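Local atomic coordinates of putatuve endo-xylanase (Clostridium stercorarium, PDB entry 1O8P), a protein that is a family 6 carbohydrate-binding module of a putative endo-xylanase and probably binds xylan and cellulose chains. Residues A[32-37]-A[42-47]. Residues are numbered along the deposited sequence; the frame is centred on the assembly and turned at random.
With CA (calcium ion), chain B.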
loop_
_atom_site.group_PDB
_atom_site.type_symbol
_atom_site.label_atom_id
_atom_site.label_comp_id
_atom_site.label_asym_id
_atom_site.label_seq_id
_atom_site.Cartn_x
_atom_site.Cartn_y
_atom_site.Cartn_z
ATOM N N GLU A 32 3.450 -2.678 -6.986
ATOM C CA GLU A 32 4.730 -2.787 -7.692
ATOM C C GLU A 32 5.151 -1.458 -8.384
ATOM O O GLU A 32 6.277 -1.337 -8.834
ATOM C CB GLU A 32 4.741 -3.970 -8.697
ATOM C CG GLU A 32 3.849 -3.818 -9.925
ATOM C CD GLU A 32 2.407 -4.210 -9.659
ATOM O OE1 GLU A 32 1.961 -4.176 -8.487
ATOM O OE2 GLU A 32 1.687 -4.535 -10.623
ATOM N N ASP A 33 4.263 -0.466 -8.450
ATOM C CA ASP A 33 4.642 0.804 -9.101
ATOM C C ASP A 33 5.158 1.834 -8.084
ATOM O O ASP A 33 4.692 2.970 -8.053
ATOM C CB ASP A 33 3.465 1.397 -9.868
ATOM C CG ASP A 33 3.029 0.550 -11.056
ATOM O OD1 ASP A 33 3.772 -0.305 -11.567
ATOM O OD2 ASP A 33 1.911 0.712 -11.575
ATOM N N TYR A 34 6.091 1.417 -7.236
ATOM C CA TYR A 34 6.688 2.309 -6.271
ATOM C C TYR A 34 7.837 3.105 -6.913
ATOM O O TYR A 34 8.507 2.630 -7.849
ATOM C CB TYR A 34 7.167 1.533 -5.031
ATOM C CG TYR A 34 8.113 0.394 -5.345
ATOM C CD1 TYR A 34 9.472 0.623 -5.528
ATOM C CD2 TYR A 34 7.646 -0.912 -5.454
ATOM C CE1 TYR A 34 10.341 -0.418 -5.809
ATOM C CE2 TYR A 34 8.506 -1.977 -5.741
ATOM C CZ TYR A 34 9.852 -1.722 -5.911
ATOM O OH TYR A 34 10.710 -2.771 -6.201
ATOM N N ASP A 35 8.042 4.322 -6.421
ATOM C CA ASP A 35 9.078 5.198 -6.948
ATOM C C ASP A 35 10.354 5.001 -6.176
ATOM O O ASP A 35 11.409 5.311 -6.656
ATOM C CB ASP A 35 8.618 6.631 -6.829
ATOM C CG ASP A 35 7.372 6.879 -7.621
ATOM O OD1 ASP A 35 7.508 6.995 -8.849
ATOM O OD2 ASP A 35 6.217 6.926 -7.129
ATOM N N SER A 36 10.232 4.438 -4.977
ATOM C CA SER A 36 11.327 4.311 -4.034
ATOM C C SER A 36 10.980 3.186 -3.027
ATOM O O SER A 36 9.812 2.861 -2.821
ATOM C CB SER A 36 11.457 5.643 -3.310
ATOM O OG SER A 36 12.270 5.498 -2.180
ATOM N N SER A 37 11.977 2.540 -2.448
ATOM C CA SER A 37 11.686 1.470 -1.479
ATOM C C SER A 37 12.846 1.267 -0.517
ATOM O O SER A 37 13.996 1.640 -0.833
ATOM C CB SER A 37 11.310 0.163 -2.156
ATOM O OG SER A 37 12.428 -0.433 -2.766
ATOM N N LEU A 42 13.152 -7.037 -1.166
ATOM C CA LEU A 42 11.841 -6.765 -1.729
ATOM C C LEU A 42 11.845 -7.168 -3.187
ATOM O O LEU A 42 12.800 -6.883 -3.887
ATOM C CB LEU A 42 11.458 -5.282 -1.591
ATOM C CG LEU A 42 9.946 -4.987 -1.562
ATOM C CD1 LEU A 42 9.580 -3.882 -0.575
ATOM C CD2 LEU A 42 9.517 -4.578 -2.951
ATOM N N GLN A 43 10.771 -7.815 -3.630
ATOM C CA GLN A 43 10.669 -8.293 -5.037
ATOM C C GLN A 43 9.282 -8.174 -5.602
ATOM O O GLN A 43 8.330 -8.130 -4.845
ATOM C CB GLN A 43 11.054 -9.766 -5.103
ATOM C CG GLN A 43 12.397 -9.958 -5.693
ATOM C CD GLN A 43 12.921 -11.285 -5.319
ATOM O OE1 GLN A 43 12.380 -12.321 -5.757
ATOM N NE2 GLN A 43 13.955 -11.295 -4.486
ATOM N N ILE A 44 9.161 -8.200 -6.932
ATOM C CA ILE A 44 7.857 -8.237 -7.575
ATOM C C ILE A 44 7.650 -9.634 -8.130
ATOM O O ILE A 44 8.530 -10.169 -8.819
ATOM C CB ILE A 44 7.777 -7.147 -8.676
ATOM C CG1 ILE A 44 8.078 -5.756 -8.073
ATOM C CG2 ILE A 44 6.455 -7.219 -9.432
ATOM C CD1 ILE A 44 8.524 -4.679 -9.070
ATOM N N PHE A 45 6.504 -10.228 -7.816
ATOM C CA PHE A 45 6.161 -11.569 -8.232
ATOM C C PHE A 45 4.968 -11.537 -9.180
ATOM O O PHE A 45 4.024 -10.768 -8.971
ATOM C CB PHE A 45 5.798 -12.462 -7.034
ATOM C CG PHE A 45 6.901 -12.615 -6.036
ATOM C CD1 PHE A 45 8.166 -13.064 -6.441
ATOM C CD2 PHE A 45 6.672 -12.339 -4.687
ATOM C CE1 PHE A 45 9.193 -13.188 -5.543
ATOM C CE2 PHE A 45 7.713 -12.475 -3.772
ATOM C CZ PHE A 45 8.982 -12.884 -4.221
ATOM N N SER A 46 4.991 -12.398 -10.185
ATOM C CA SER A 46 3.853 -12.496 -11.079
ATOM C C SER A 46 2.750 -13.337 -10.415
ATOM O O SER A 46 3.036 -14.236 -9.608
ATOM C CB SER A 46 4.294 -13.057 -12.438
ATOM O OG SER A 46 4.936 -14.290 -12.210
ATOM N N LEU A 47 1.497 -12.996 -10.690
ATOM C CA LEU A 47 0.375 -13.713 -10.098
ATOM C C LEU A 47 -0.132 -14.689 -11.146
ATOM O O LEU A 47 -0.126 -14.334 -12.325
ATOM C CB LEU A 47 -0.730 -12.731 -9.660
ATOM C CG LEU A 47 -0.358 -11.624 -8.671
ATOM C CD1 LEU A 47 -1.569 -10.735 -8.467
ATOM C CD2 LEU A 47 0.150 -12.151 -7.350
HETATM CA CA CA B . -0.327 -5.352 -8.727
HETATM O O HOH W 1 -0.546 -5.992 -11.088
#
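Ile44 lies against the aliphatic start of Glu32, and this is the tighter part of the contact: its CG2 methyl comes within 3.7 Å of Glu32 CB, its CG1 within 3.8 Å of the same atom. With Glu32 CG set between the backbone N and the carbonyl carbon (chi1 69°) and the chain bent again at chi2 (-83°), the carboxylate turns away from the isoleucine toward the calcium ion. Glu32 OE1 binds the calcium at 2.6 Å, and Glu32 OE2 coordinates it at a longer 2.9 Å. Glu32 thus packs its aliphatic part against strand 43-46 while its carboxylate serves the calcium.

Tyr34 packs more loosely. Leu42 CD2 approaches the Tyr34 ring obliquely, 3.9 Å from Tyr34 CE2, while Ile44 CD1 lies 4.1 Å from Tyr34 OH. No hydrogen bond joins the segments, and Ile44 remains exposed to solvent, the contact lying at the surface of the beta-sandwich module.

Gln30, Ser52 and Asp142 also bind the calcium. Strand 43-46 pairs antiparallel with 52-55, whose Ile54 touches both Glu32 and Tyr34, whereas Ser36 begins strand 36-38, antiparallel to 62-69 in a separate sheet.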